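Local coordinates for protein esterase (Xanthomonas oryzae pv. oryzae, PDB 3H2G) that degrades rice cell wall material as an esterase of a probable alpha/beta-hydrolase fold and contributes to virulence of the bacterium on rice, at residues P2-L7 with T148-R153; F12-T17 with E99-K104; V46-Y51 with E95-I100; A61-V66 with V121-L126; A90-E95 with L268-Q273. All blocks are in the same frame, centred on the assembly; numbering follows the deposited sequence.

Interaction 1: P2-L7 with T148-R153; sequences PARGTL and TIDAMR
Two arginines, R4 and R153, share one carboxylate: D150 holds R4 from the N-terminal loop and R153 from its own helix in a salt-bridge network. R4 NE gives D150 OD1 the stronger of R4's two bonds to the acid, 2.8 Å with an N-H...O angle of 154°, arriving on the syn lone pair and near the guanidinium plane. R4 NH2 adds a weak bond to D150 OD2 at 3.2 Å. The R4 guanidinium and D150 carboxylate planes are steeply inclined, 73° apart, so the pair is not a flat fork. The bend of R4 at chi3, 55°, turns NE back onto the acid. From the next helical turn, R153 NH1 lies over a face of the R4 guanidinium, 3.7 Å from R4 NE, and reaches D150 OD2 weakly; the acid between them probably offsets the two like charges. R153 NE pairs with E196, and D150 OD1 also bonds T53. Next to the charged cluster G5, in the type II turn A3-T6, brings its CA to 3.7 Å from R153 CB. The backbone of G5 and T6 bonds to A52, so the loop leading into strand 7-16 is tied to strand 43-54 and touches helix 141-162, whose I149 packs on helix 177-192.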
# COMPACT_ATOMS: atom_id res chain seq x y z
N PRO A 2 12.69 11.46 -20.22
CA PRO A 2 13.39 10.25 -19.74
C PRO A 2 12.47 9.03 -19.80
O PRO A 2 11.27 9.13 -19.55
CB PRO A 2 13.81 10.52 -18.30
CG PRO A 2 13.83 12.05 -18.26
CD PRO A 2 12.66 12.48 -19.16
N ALA A 3 13.04 7.88 -20.15
CA ALA A 3 12.26 6.64 -20.25
C ALA A 3 11.82 6.18 -18.86
O ALA A 3 12.54 6.39 -17.88
CB ALA A 3 13.10 5.56 -20.92
N ARG A 4 10.65 5.55 -18.79
CA ARG A 4 10.13 5.06 -17.52
C ARG A 4 11.16 4.17 -16.82
O ARG A 4 11.76 3.30 -17.44
CB ARG A 4 8.85 4.25 -17.75
CG ARG A 4 7.64 5.07 -18.18
CD ARG A 4 6.39 4.20 -18.27
NE ARG A 4 6.13 3.48 -17.02
CZ ARG A 4 5.13 2.62 -16.85
NH1 ARG A 4 4.28 2.38 -17.84
NH2 ARG A 4 4.98 2.00 -15.69
N GLY A 5 11.35 4.41 -15.53
CA GLY A 5 12.31 3.62 -14.77
C GLY A 5 13.70 4.21 -14.70
O GLY A 5 14.55 3.71 -13.96
N THR A 6 13.96 5.27 -15.46
CA THR A 6 15.28 5.91 -15.45
C THR A 6 15.64 6.38 -14.04
O THR A 6 14.85 7.05 -13.38
CB THR A 6 15.34 7.12 -16.41
OG1 THR A 6 15.19 6.66 -17.76
CG2 THR A 6 16.67 7.85 -16.28
N LEU A 7 16.85 6.04 -13.59
CA LEU A 7 17.33 6.44 -12.27
C LEU A 7 17.88 7.86 -12.35
O LEU A 7 18.86 8.12 -13.04
CB LEU A 7 18.43 5.49 -11.80
CG LEU A 7 19.05 5.77 -10.43
CD1 LEU A 7 18.04 5.47 -9.33
CD2 LEU A 7 20.29 4.91 -10.24
N THR A 148 5.14 1.68 -8.74
CA THR A 148 5.84 0.54 -8.16
C THR A 148 6.74 -0.13 -9.19
O THR A 148 7.91 -0.43 -8.92
CB THR A 148 4.83 -0.49 -7.62
OG1 THR A 148 4.05 0.12 -6.59
CG2 THR A 148 5.56 -1.69 -7.03
N ILE A 149 6.20 -0.36 -10.38
CA ILE A 149 6.97 -0.98 -11.46
C ILE A 149 8.21 -0.16 -11.81
O ILE A 149 9.31 -0.70 -11.93
CB ILE A 149 6.08 -1.17 -12.71
CG1 ILE A 149 5.08 -2.30 -12.45
CG2 ILE A 149 6.94 -1.44 -13.93
CD1 ILE A 149 3.94 -2.36 -13.45
N ASP A 150 8.04 1.15 -11.95
CA ASP A 150 9.15 2.01 -12.30
C ASP A 150 10.17 2.16 -11.16
O ASP A 150 11.34 2.44 -11.41
CB ASP A 150 8.61 3.37 -12.77
CG ASP A 150 7.91 3.26 -14.11
OD1 ASP A 150 7.20 4.21 -14.52
OD2 ASP A 150 8.09 2.22 -14.78
N ALA A 151 9.72 1.97 -9.92
CA ALA A 151 10.62 2.05 -8.78
C ALA A 151 11.52 0.82 -8.84
O ALA A 151 12.72 0.90 -8.55
CB ALA A 151 9.83 2.05 -7.47
N MET A 152 10.94 -0.32 -9.20
CA MET A 152 11.70 -1.56 -9.30
C MET A 152 12.70 -1.48 -10.46
O MET A 152 13.81 -2.00 -10.37
CB MET A 152 10.74 -2.74 -9.50
CG MET A 152 9.80 -2.96 -8.33
SD MET A 152 8.77 -4.44 -8.53
CE MET A 152 9.86 -5.64 -7.93
N ARG A 153 12.30 -0.82 -11.54
CA ARG A 153 13.19 -0.66 -12.69
C ARG A 153 14.40 0.19 -12.29
O ARG A 153 15.54 -0.18 -12.58
CB ARG A 153 12.44 0.01 -13.84
CG ARG A 153 11.44 -0.91 -14.52
CD ARG A 153 10.57 -0.17 -15.52
NE ARG A 153 9.82 -1.10 -16.36
CZ ARG A 153 8.78 -0.76 -17.12
NH1 ARG A 153 8.35 0.50 -17.13
NH2 ARG A 153 8.19 -1.67 -17.88

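Interaction 2: F12-T17 with E99-K104; sequences FLTSYT and EIRDAK
Y16 projects from the edge strand 7-16 onto the C-terminal end of helix 96-102, and this is the close part of the contact. The ring meets the backbone at K104 obliquely, Y16 CE2 lying 3.5 Å from K104 C, while Y16 OH comes within 3.4 Å of R101 CA. The same ring carries Y16 CE1 to 4.3 Å from I100 CG2, so the aromatic bridges the last helical turn and the residue that ends it. With chi1 at -52°, CG is turned beside the backbone N and anti to the carbonyl carbon, which sends the ring across to the helix. A water at the edge of the ring, in its plane and 2.5 Å from Y16 OH, donates to R101 O and completes this end. V110 of helix 108-114 also packs on both Y16 and I100. Two and three residues back along the strand the packing is lighter and aliphatic: T14 CG2 touches R101 CG at 3.9 Å, and L13 CD1 lies 4.1 Å from R101 CB, the leucine and arginine side chains crossing at about a right angle. R101 bends at chi2 and chi3, leaving its methylene part to face the strand while NH1 turns back into a salt bridge with D102. On this looser side a second water donates to L13 O and accepts a weak bond from R101 NE. K104, with positive phi, closes the helix in a Schellman motif; a helix so terminated, packed on the edge strand of an alpha/beta sheet, is consistent with the alpha/beta-hydrolase clan.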
# COMPACT_ATOMS: atom_id res chain seq x y z
N PHE A 12 22.81 6.55 -0.36
CA PHE A 12 22.77 5.57 0.71
C PHE A 12 22.75 6.33 2.03
O PHE A 12 23.56 7.23 2.25
CB PHE A 12 23.96 4.62 0.59
CG PHE A 12 24.01 3.90 -0.72
CD1 PHE A 12 24.63 4.48 -1.83
CD2 PHE A 12 23.36 2.68 -0.89
CE1 PHE A 12 24.60 3.87 -3.08
CE2 PHE A 12 23.32 2.06 -2.13
CZ PHE A 12 23.94 2.65 -3.23
N LEU A 13 21.81 5.97 2.89
CA LEU A 13 21.63 6.64 4.17
C LEU A 13 22.37 6.05 5.35
O LEU A 13 23.09 6.76 6.05
CB LEU A 13 20.13 6.70 4.52
CG LEU A 13 19.25 7.52 3.58
CD1 LEU A 13 17.80 7.48 4.06
CD2 LEU A 13 19.76 8.96 3.55
N THR A 14 22.19 4.75 5.59
CA THR A 14 22.83 4.08 6.71
C THR A 14 22.73 2.57 6.54
O THR A 14 22.18 2.09 5.56
CB THR A 14 22.14 4.48 8.04
OG1 THR A 14 22.83 3.90 9.15
CG2 THR A 14 20.70 4.00 8.05
N SER A 15 23.30 1.84 7.49
CA SER A 15 23.26 0.38 7.46
C SER A 15 23.07 -0.12 8.88
O SER A 15 23.49 0.53 9.84
CB SER A 15 24.56 -0.19 6.88
OG SER A 15 24.75 0.23 5.55
N TYR A 16 22.43 -1.28 9.02
CA TYR A 16 22.20 -1.88 10.32
C TYR A 16 22.83 -3.26 10.34
O TYR A 16 22.72 -4.01 9.38
CB TYR A 16 20.70 -2.00 10.60
CG TYR A 16 19.98 -0.69 10.39
CD1 TYR A 16 19.09 -0.52 9.34
CD2 TYR A 16 20.24 0.40 11.22
CE1 TYR A 16 18.48 0.71 9.10
CE2 TYR A 16 19.64 1.63 11.00
CZ TYR A 16 18.76 1.78 9.94
OH TYR A 16 18.18 3.01 9.70
N THR A 17 23.51 -3.58 11.44
CA THR A 17 24.17 -4.87 11.56
C THR A 17 23.19 -6.00 11.83
O THR A 17 22.08 -5.78 12.33
CB THR A 17 25.20 -4.87 12.71
OG1 THR A 17 24.51 -4.77 13.96
CG2 THR A 17 26.16 -3.70 12.57
N GLU A 99 12.28 7.76 6.91
CA GLU A 99 11.52 7.33 8.08
C GLU A 99 12.21 6.14 8.73
O GLU A 99 12.34 6.07 9.95
CB GLU A 99 10.09 6.96 7.67
CG GLU A 99 9.18 6.56 8.82
CD GLU A 99 9.10 7.62 9.92
OE1 GLU A 99 9.07 8.82 9.60
OE2 GLU A 99 9.06 7.23 11.10
N ILE A 100 12.67 5.19 7.92
CA ILE A 100 13.36 4.02 8.45
C ILE A 100 14.65 4.48 9.12
O ILE A 100 15.03 3.98 10.18
CB ILE A 100 13.68 3.00 7.32
CG1 ILE A 100 12.38 2.42 6.77
CG2 ILE A 100 14.59 1.90 7.85
CD1 ILE A 100 12.56 1.44 5.64
N ARG A 101 15.31 5.45 8.50
CA ARG A 101 16.55 5.98 9.05
C ARG A 101 16.25 6.63 10.41
O ARG A 101 16.98 6.42 11.38
CB ARG A 101 17.16 7.01 8.09
CG ARG A 101 18.62 7.31 8.36
CD ARG A 101 18.83 8.57 9.16
NE ARG A 101 18.81 9.77 8.32
CZ ARG A 101 17.72 10.40 7.92
NH1 ARG A 101 16.52 9.95 8.28
NH2 ARG A 101 17.81 11.47 7.15
N ASP A 102 15.16 7.40 10.47
CA ASP A 102 14.78 8.05 11.73
C ASP A 102 14.47 7.02 12.80
O ASP A 102 14.77 7.23 13.98
CB ASP A 102 13.55 8.95 11.54
CG ASP A 102 13.82 10.13 10.63
OD1 ASP A 102 15.00 10.50 10.46
OD2 ASP A 102 12.84 10.68 10.08
N ALA A 103 13.86 5.91 12.39
CA ALA A 103 13.49 4.84 13.32
C ALA A 103 14.68 3.94 13.64
O ALA A 103 14.55 2.95 14.36
CB ALA A 103 12.35 4.01 12.74
N LYS A 104 15.85 4.30 13.11
CA LYS A 104 17.07 3.54 13.33
C LYS A 104 16.88 2.04 13.08
O LYS A 104 17.27 1.20 13.89
CB LYS A 104 17.60 3.80 14.74
CG LYS A 104 17.96 5.27 14.97
CD LYS A 104 18.56 5.53 16.34
CE LYS A 104 18.94 7.00 16.48
NZ LYS A 104 19.63 7.29 17.78
O HOH W 1 21.76 8.92 7.48
O HOH W 2 19.11 4.85 11.10

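Interaction 3: V46-Y51 with E95-I100; sequences VAEFTY and EQAKEI
Strand 43-54 of the mixed sheet carries helix 96-102 on one face, and E48 and A97 meet where the two are nearest. The short segments run nearly antiparallel, their N-to-C directions 157° apart, with axes 8.1 Å from each other. At the nearest point A97 CB lies 3.7 Å from E48 CB. One turn on, I100 CG2 packs against V46 CG2 at 4.3 Å. Beside this apolar line runs a charged one. E48 has CG between its backbone N and carbonyl carbon, chi1 62°, then extends, reaching across to the charged end of K98. K98 bends at chi4 and hands NZ to E48 OE2 at 2.7 Å and to E95 OE1 at 2.9 Å, meeting each oxygen on the syn side, tilted somewhat from the carboxylate plane. A single ammonium thus probably screens two acids whose nearest oxygens, E48 OE2 and E95 OE1, are 3.8 Å apart. Water reinforces the cluster, one molecule donating to E48 OE1, which also accepts from N11 on the neighbouring strand 7-16. E95 holds the N-cap position, and with K98 the Glu-Lys-Glu salt-bridge network spans the first turn of a helix packed on a beta-sheet, as in layered alpha/beta folds.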
# COMPACT_ATOMS: atom_id res chain seq x y z
N VAL A 46 20.40 0.77 3.84
CA VAL A 46 19.26 1.58 3.45
C VAL A 46 19.66 2.61 2.40
O VAL A 46 20.57 3.40 2.61
CB VAL A 46 18.65 2.32 4.66
CG1 VAL A 46 17.42 3.12 4.23
CG2 VAL A 46 18.29 1.33 5.75
N ALA A 47 18.96 2.59 1.27
CA ALA A 47 19.23 3.53 0.19
C ALA A 47 17.94 4.20 -0.24
O ALA A 47 16.84 3.69 -0.00
CB ALA A 47 19.86 2.80 -0.99
N GLU A 48 18.08 5.37 -0.85
CA GLU A 48 16.94 6.12 -1.34
C GLU A 48 17.25 6.48 -2.78
O GLU A 48 18.41 6.43 -3.20
CB GLU A 48 16.73 7.40 -0.52
CG GLU A 48 17.89 8.38 -0.58
CD GLU A 48 17.73 9.54 0.38
OE1 GLU A 48 18.62 10.42 0.39
OE2 GLU A 48 16.73 9.57 1.12
N PHE A 49 16.23 6.81 -3.55
CA PHE A 49 16.45 7.16 -4.95
C PHE A 49 15.25 7.86 -5.56
O PHE A 49 14.14 7.80 -5.01
CB PHE A 49 16.80 5.89 -5.74
CG PHE A 49 15.70 4.86 -5.79
CD1 PHE A 49 14.76 4.87 -6.82
CD2 PHE A 49 15.58 3.89 -4.79
CE1 PHE A 49 13.72 3.93 -6.85
CE2 PHE A 49 14.55 2.95 -4.81
CZ PHE A 49 13.62 2.97 -5.84
N THR A 50 15.47 8.54 -6.67
CA THR A 50 14.39 9.22 -7.38
C THR A 50 14.44 8.69 -8.80
O THR A 50 15.51 8.30 -9.29
CB THR A 50 14.56 10.75 -7.39
OG1 THR A 50 15.78 11.11 -8.04
CG2 THR A 50 14.57 11.28 -5.96
N TYR A 51 13.30 8.66 -9.47
CA TYR A 51 13.26 8.12 -10.82
C TYR A 51 12.16 8.71 -11.69
O TYR A 51 11.25 9.38 -11.20
CB TYR A 51 13.07 6.60 -10.76
CG TYR A 51 11.81 6.17 -10.02
CD1 TYR A 51 11.76 6.17 -8.63
CD2 TYR A 51 10.67 5.80 -10.73
CE1 TYR A 51 10.58 5.80 -7.95
CE2 TYR A 51 9.49 5.43 -10.06
CZ TYR A 51 9.46 5.43 -8.67
OH TYR A 51 8.30 5.07 -8.01
N GLU A 95 8.99 10.44 3.22
CA GLU A 95 9.82 9.53 2.43
C GLU A 95 10.08 8.28 3.29
O GLU A 95 10.60 8.39 4.40
CB GLU A 95 11.16 10.18 2.08
CG GLU A 95 11.07 11.39 1.17
CD GLU A 95 12.38 12.16 1.12
OE1 GLU A 95 13.44 11.51 0.98
OE2 GLU A 95 12.35 13.40 1.20
N GLN A 96 9.73 7.11 2.78
CA GLN A 96 9.94 5.88 3.54
C GLN A 96 11.39 5.66 3.98
O GLN A 96 11.65 5.24 5.10
CB GLN A 96 9.51 4.66 2.73
CG GLN A 96 8.04 4.59 2.38
CD GLN A 96 7.75 3.41 1.49
OE1 GLN A 96 7.60 2.28 1.96
NE2 GLN A 96 7.69 3.65 0.19
N ALA A 97 12.32 5.95 3.08
CA ALA A 97 13.74 5.76 3.37
C ALA A 97 14.20 6.56 4.58
O ALA A 97 14.88 6.04 5.46
CB ALA A 97 14.58 6.13 2.15
N LYS A 98 13.82 7.83 4.63
CA LYS A 98 14.21 8.68 5.75
C LYS A 98 13.50 8.29 7.03
O LYS A 98 14.04 8.45 8.13
CB LYS A 98 13.97 10.15 5.40
CG LYS A 98 14.97 10.68 4.39
CD LYS A 98 14.85 12.18 4.17
CE LYS A 98 16.01 12.70 3.33
NZ LYS A 98 16.06 12.09 1.98
N GLU A 99 12.28 7.76 6.91
CA GLU A 99 11.52 7.33 8.08
C GLU A 99 12.21 6.14 8.73
O GLU A 99 12.34 6.07 9.95
CB GLU A 99 10.09 6.96 7.67
CG GLU A 99 9.18 6.56 8.82
CD GLU A 99 9.10 7.62 9.92
OE1 GLU A 99 9.07 8.82 9.60
OE2 GLU A 99 9.06 7.23 11.10
N ILE A 100 12.67 5.19 7.92
CA ILE A 100 13.36 4.02 8.45
C ILE A 100 14.65 4.48 9.12
O ILE A 100 15.03 3.98 10.18
CB ILE A 100 13.68 3.00 7.32
CG1 ILE A 100 12.38 2.42 6.77
CG2 ILE A 100 14.59 1.90 7.85
CD1 ILE A 100 12.56 1.44 5.64
O HOH W 3 19.33 12.30 1.95
O HOH W 4 13.98 9.07 0.70

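Interaction 4: A61-V66 with V121-L126; sequences ATASGV and VGSDYL
S64 and D124 face each other where strand 60-71 pairs antiparallel with strand 119-123, a junction within the central sheet of what is probably an alpha/beta-hydrolase fold. S64 places OG between its backbone N and carbonyl carbon, chi1 57°, which aims the hydroxyl at D124; OG donates to OD2 over 2.6 Å, on the anti lone pair, away from OD1. That other oxygen takes the N-H of Q96 at the start of helix 96-102, and S64 OG also bonds K130 N, so both polar ends are gripped from several sides. The backbones support the pair: D124 N donates to S64 O at 2.9 Å, nearly straight at 171°. Further along, G122 and V66 form a hydrogen-bonded pair through both their N-H groups, and V66 CG1 rests 3.6 Å from G122 O. G65 opposes S123 as a non-hydrogen-bonded pair, its CA only 3.0 Å from G122 O, a tight fit. S123 turns OG anti to its backbone N, chi1 170°, accepting from Y125 N in an ST turn and bonding Y51 OH on the strand beyond. The Y125 ring stacks with H86. At the far end L126 CD2 meets the A61 methyl, and a water between the separating chains accepts from S64 N and donates to Y125 O at 2.7 Å.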
# COMPACT_ATOMS: atom_id res chain seq x y z
N ALA A 61 6.52 12.19 -15.16
CA ALA A 61 6.46 12.57 -13.75
C ALA A 61 7.65 11.93 -13.05
O ALA A 61 8.34 11.10 -13.64
CB ALA A 61 5.16 12.07 -13.14
N THR A 62 7.90 12.33 -11.81
CA THR A 62 9.00 11.75 -11.04
C THR A 62 8.44 11.21 -9.73
O THR A 62 7.32 11.54 -9.33
CB THR A 62 10.08 12.80 -10.70
OG1 THR A 62 9.52 13.78 -9.81
CG2 THR A 62 10.58 13.49 -11.96
N ALA A 63 9.23 10.37 -9.08
CA ALA A 63 8.85 9.78 -7.80
C ALA A 63 10.11 9.37 -7.06
O ALA A 63 11.19 9.31 -7.64
CB ALA A 63 7.95 8.56 -8.04
N SER A 64 9.96 9.08 -5.77
CA SER A 64 11.09 8.66 -4.96
C SER A 64 10.81 7.25 -4.44
O SER A 64 9.70 6.74 -4.59
CB SER A 64 11.30 9.64 -3.79
OG SER A 64 10.14 9.77 -2.99
N GLY A 65 11.82 6.62 -3.86
CA GLY A 65 11.62 5.28 -3.36
C GLY A 65 12.66 4.87 -2.34
O GLY A 65 13.63 5.59 -2.12
N VAL A 66 12.44 3.72 -1.72
CA VAL A 66 13.36 3.19 -0.73
C VAL A 66 13.88 1.85 -1.25
O VAL A 66 13.17 1.12 -1.93
CB VAL A 66 12.65 2.98 0.65
CG1 VAL A 66 11.46 2.05 0.50
CG2 VAL A 66 13.64 2.42 1.65
N VAL A 121 12.15 -3.07 -2.39
CA VAL A 121 12.02 -1.81 -3.10
C VAL A 121 10.60 -1.28 -2.97
O VAL A 121 9.64 -2.01 -3.22
CB VAL A 121 12.31 -1.97 -4.61
CG1 VAL A 121 12.23 -0.60 -5.29
CG2 VAL A 121 13.68 -2.59 -4.81
N GLY A 122 10.47 -0.02 -2.57
CA GLY A 122 9.15 0.56 -2.42
C GLY A 122 9.11 1.97 -2.97
O GLY A 122 10.04 2.74 -2.78
N SER A 123 8.04 2.30 -3.68
CA SER A 123 7.88 3.65 -4.22
C SER A 123 7.12 4.46 -3.19
O SER A 123 6.29 3.92 -2.47
CB SER A 123 7.06 3.62 -5.51
OG SER A 123 6.70 4.93 -5.91
N ASP A 124 7.42 5.76 -3.10
CA ASP A 124 6.69 6.60 -2.16
C ASP A 124 5.35 6.96 -2.80
O ASP A 124 4.47 7.52 -2.14
CB ASP A 124 7.48 7.86 -1.82
CG ASP A 124 8.63 7.58 -0.86
OD1 ASP A 124 8.40 6.85 0.13
OD2 ASP A 124 9.75 8.07 -1.10
N TYR A 125 5.20 6.63 -4.08
CA TYR A 125 3.99 6.89 -4.87
C TYR A 125 3.99 8.29 -5.47
O TYR A 125 4.70 9.17 -5.01
CB TYR A 125 2.71 6.75 -4.02
CG TYR A 125 2.43 5.39 -3.42
CD1 TYR A 125 1.52 5.27 -2.37
CD2 TYR A 125 3.05 4.24 -3.90
CE1 TYR A 125 1.22 4.03 -1.82
CE2 TYR A 125 2.76 2.98 -3.35
CZ TYR A 125 1.84 2.89 -2.31
OH TYR A 125 1.53 1.67 -1.75
N LEU A 126 3.16 8.49 -6.50
CA LEU A 126 3.05 9.79 -7.13
C LEU A 126 2.50 10.80 -6.12
O LEU A 126 1.58 10.48 -5.36
CB LEU A 126 2.08 9.74 -8.32
CG LEU A 126 2.51 9.09 -9.64
CD1 LEU A 126 1.36 9.20 -10.64
CD2 LEU A 126 3.75 9.78 -10.19
O HOH W 5 7.33 9.50 -4.77

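Interaction 5: A90-E95 with L268-Q273; sequences ALRAQE and LFPGKQ
R92 and P270 meet across two loops, where one face of the arginine's guanidinium lies over P270 CG. R92 starts out extended from the main chain (chi1 168°) and stays so until chi3, -80°, folds the head over P270 CG, which sits 3.6 Å from the guanidinium plane, toward its rim. R92 NH2 is 3.7 Å from P270 CG and donates to a water that lies within bonding distance of P270 O; A134 O takes a further weak bond from NH2. P270 follows a cis peptide bond, and its CB comes within 3.3 Å of A90 O. A90 O accepts from G271 N at 2.7 Å, nearly along the C=O axis, while R92 N returns a bond to G271 O at 3.0 Å; together they bridge the backbones on both sides of L91. L91, at chi1 -173°, swings CD1 to 3.3 Å from K272 O. A90 has its methyl obliquely against F269, CB to CD1 4.3 Å. The A90-E95 loop, leading from strand 79-85 to helix 96-102, is thus joined to the loop between helices 261-264 and 275-280, with A90 packing on L275 and M278 of the latter and on Y237 of helix 231-246.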
# COMPACT_ATOMS: atom_id res chain seq x y z
N ALA A 90 -0.74 10.65 4.31
CA ALA A 90 -1.32 11.98 4.08
C ALA A 90 -0.28 13.10 4.16
O ALA A 90 -0.57 14.23 3.76
CB ALA A 90 -2.44 12.24 5.07
N LEU A 91 0.90 12.81 4.69
CA LEU A 91 1.95 13.83 4.78
C LEU A 91 2.70 13.82 3.46
O LEU A 91 3.50 12.92 3.20
CB LEU A 91 2.92 13.53 5.94
CG LEU A 91 3.95 14.64 6.23
CD1 LEU A 91 3.25 15.84 6.85
CD2 LEU A 91 5.02 14.12 7.18
N ARG A 92 2.43 14.82 2.63
CA ARG A 92 3.04 14.94 1.31
C ARG A 92 4.55 14.70 1.23
O ARG A 92 5.01 13.98 0.35
CB ARG A 92 2.71 16.31 0.70
CG ARG A 92 3.53 16.64 -0.54
CD ARG A 92 3.11 17.96 -1.17
NE ARG A 92 1.91 17.81 -2.00
CZ ARG A 92 0.73 18.35 -1.73
NH1 ARG A 92 0.57 19.09 -0.63
NH2 ARG A 92 -0.29 18.15 -2.55
N ALA A 93 5.30 15.31 2.14
CA ALA A 93 6.76 15.20 2.11
C ALA A 93 7.38 13.89 2.60
O ALA A 93 8.57 13.65 2.40
CB ALA A 93 7.36 16.37 2.90
N GLN A 94 6.57 13.04 3.24
CA GLN A 94 7.06 11.78 3.79
C GLN A 94 7.80 10.86 2.82
O GLN A 94 7.29 10.54 1.74
CB GLN A 94 5.90 11.01 4.42
CG GLN A 94 6.34 9.82 5.25
CD GLN A 94 7.25 10.23 6.38
OE1 GLN A 94 6.94 11.15 7.14
NE2 GLN A 94 8.38 9.55 6.51
N GLU A 95 8.99 10.44 3.22
CA GLU A 95 9.82 9.53 2.43
C GLU A 95 10.08 8.28 3.29
O GLU A 95 10.60 8.39 4.40
CB GLU A 95 11.16 10.18 2.08
CG GLU A 95 11.07 11.39 1.17
CD GLU A 95 12.38 12.16 1.12
OE1 GLU A 95 13.44 11.51 0.98
OE2 GLU A 95 12.35 13.40 1.20
N LEU A 268 -5.45 19.00 2.74
CA LEU A 268 -5.00 17.98 3.69
C LEU A 268 -4.63 16.64 3.07
O LEU A 268 -3.93 15.84 3.70
CB LEU A 268 -6.10 17.71 4.73
CG LEU A 268 -6.59 18.83 5.65
CD1 LEU A 268 -7.83 18.35 6.39
CD2 LEU A 268 -5.48 19.21 6.63
N PHE A 269 -5.07 16.38 1.85
CA PHE A 269 -4.83 15.08 1.23
C PHE A 269 -4.15 15.06 -0.13
O PHE A 269 -4.83 15.03 -1.16
CB PHE A 269 -6.16 14.34 1.15
CG PHE A 269 -6.84 14.16 2.49
CD1 PHE A 269 -6.32 13.26 3.42
CD2 PHE A 269 -7.98 14.89 2.81
CE1 PHE A 269 -6.93 13.10 4.67
CE2 PHE A 269 -8.60 14.73 4.06
CZ PHE A 269 -8.07 13.83 4.99
N PRO A 270 -2.81 15.05 -0.17
CA PRO A 270 -1.88 15.06 0.97
C PRO A 270 -1.57 16.50 1.38
O PRO A 270 -1.87 17.44 0.64
CB PRO A 270 -0.66 14.33 0.43
CG PRO A 270 -0.62 14.82 -0.98
CD PRO A 270 -2.08 14.75 -1.41
N GLY A 271 -0.95 16.67 2.55
CA GLY A 271 -0.63 18.01 3.00
C GLY A 271 0.47 18.07 4.05
O GLY A 271 1.39 17.26 4.06
N LYS A 272 0.35 19.05 4.94
CA LYS A 272 1.34 19.27 5.99
C LYS A 272 1.13 18.43 7.25
O LYS A 272 1.89 18.55 8.21
CB LYS A 272 1.35 20.76 6.38
CG LYS A 272 1.70 21.69 5.23
CD LYS A 272 3.12 21.46 4.76
CE LYS A 272 3.48 22.38 3.60
NZ LYS A 272 4.88 22.16 3.15
N GLN A 273 0.11 17.57 7.24
CA GLN A 273 -0.16 16.73 8.40
C GLN A 273 -0.22 15.24 8.10
O GLN A 273 -0.62 14.82 7.02
CB GLN A 273 -1.49 17.14 9.04
CG GLN A 273 -1.47 18.45 9.80
CD GLN A 273 -2.85 18.84 10.29
OE1 GLN A 273 -3.65 19.40 9.54
NE2 GLN A 273 -3.14 18.53 11.54
O HOH W 6 -3.15 18.53 -1.37
O HOH W 7 4.23 17.54 3.89

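In the fold
Interactions 1 to 4 gather round one end of the nine-stranded mixed sheet, whose first strands are 7-16, 43-54, 60-71 and 119-123. Interactions 2 and 3 both use helix 96-102, sharing E99 and I100, with centres about 9 Å apart. Interaction 4 is equally near to interactions 1 and 3, and the neighbouring strands 43-54 and 60-71 join 3 to 4. Interaction 1 closes the longest of their loops and holds helix 141-162 near the N-terminus, enclosing 2, 3 and 4 along the chain. Interaction 5, its centre about 14 Å from that of interaction 4, shares E95 with interaction 3; its segments alternate along the chain with those of all the others, and it joins the sheet side to helices 231-246 and 275-280.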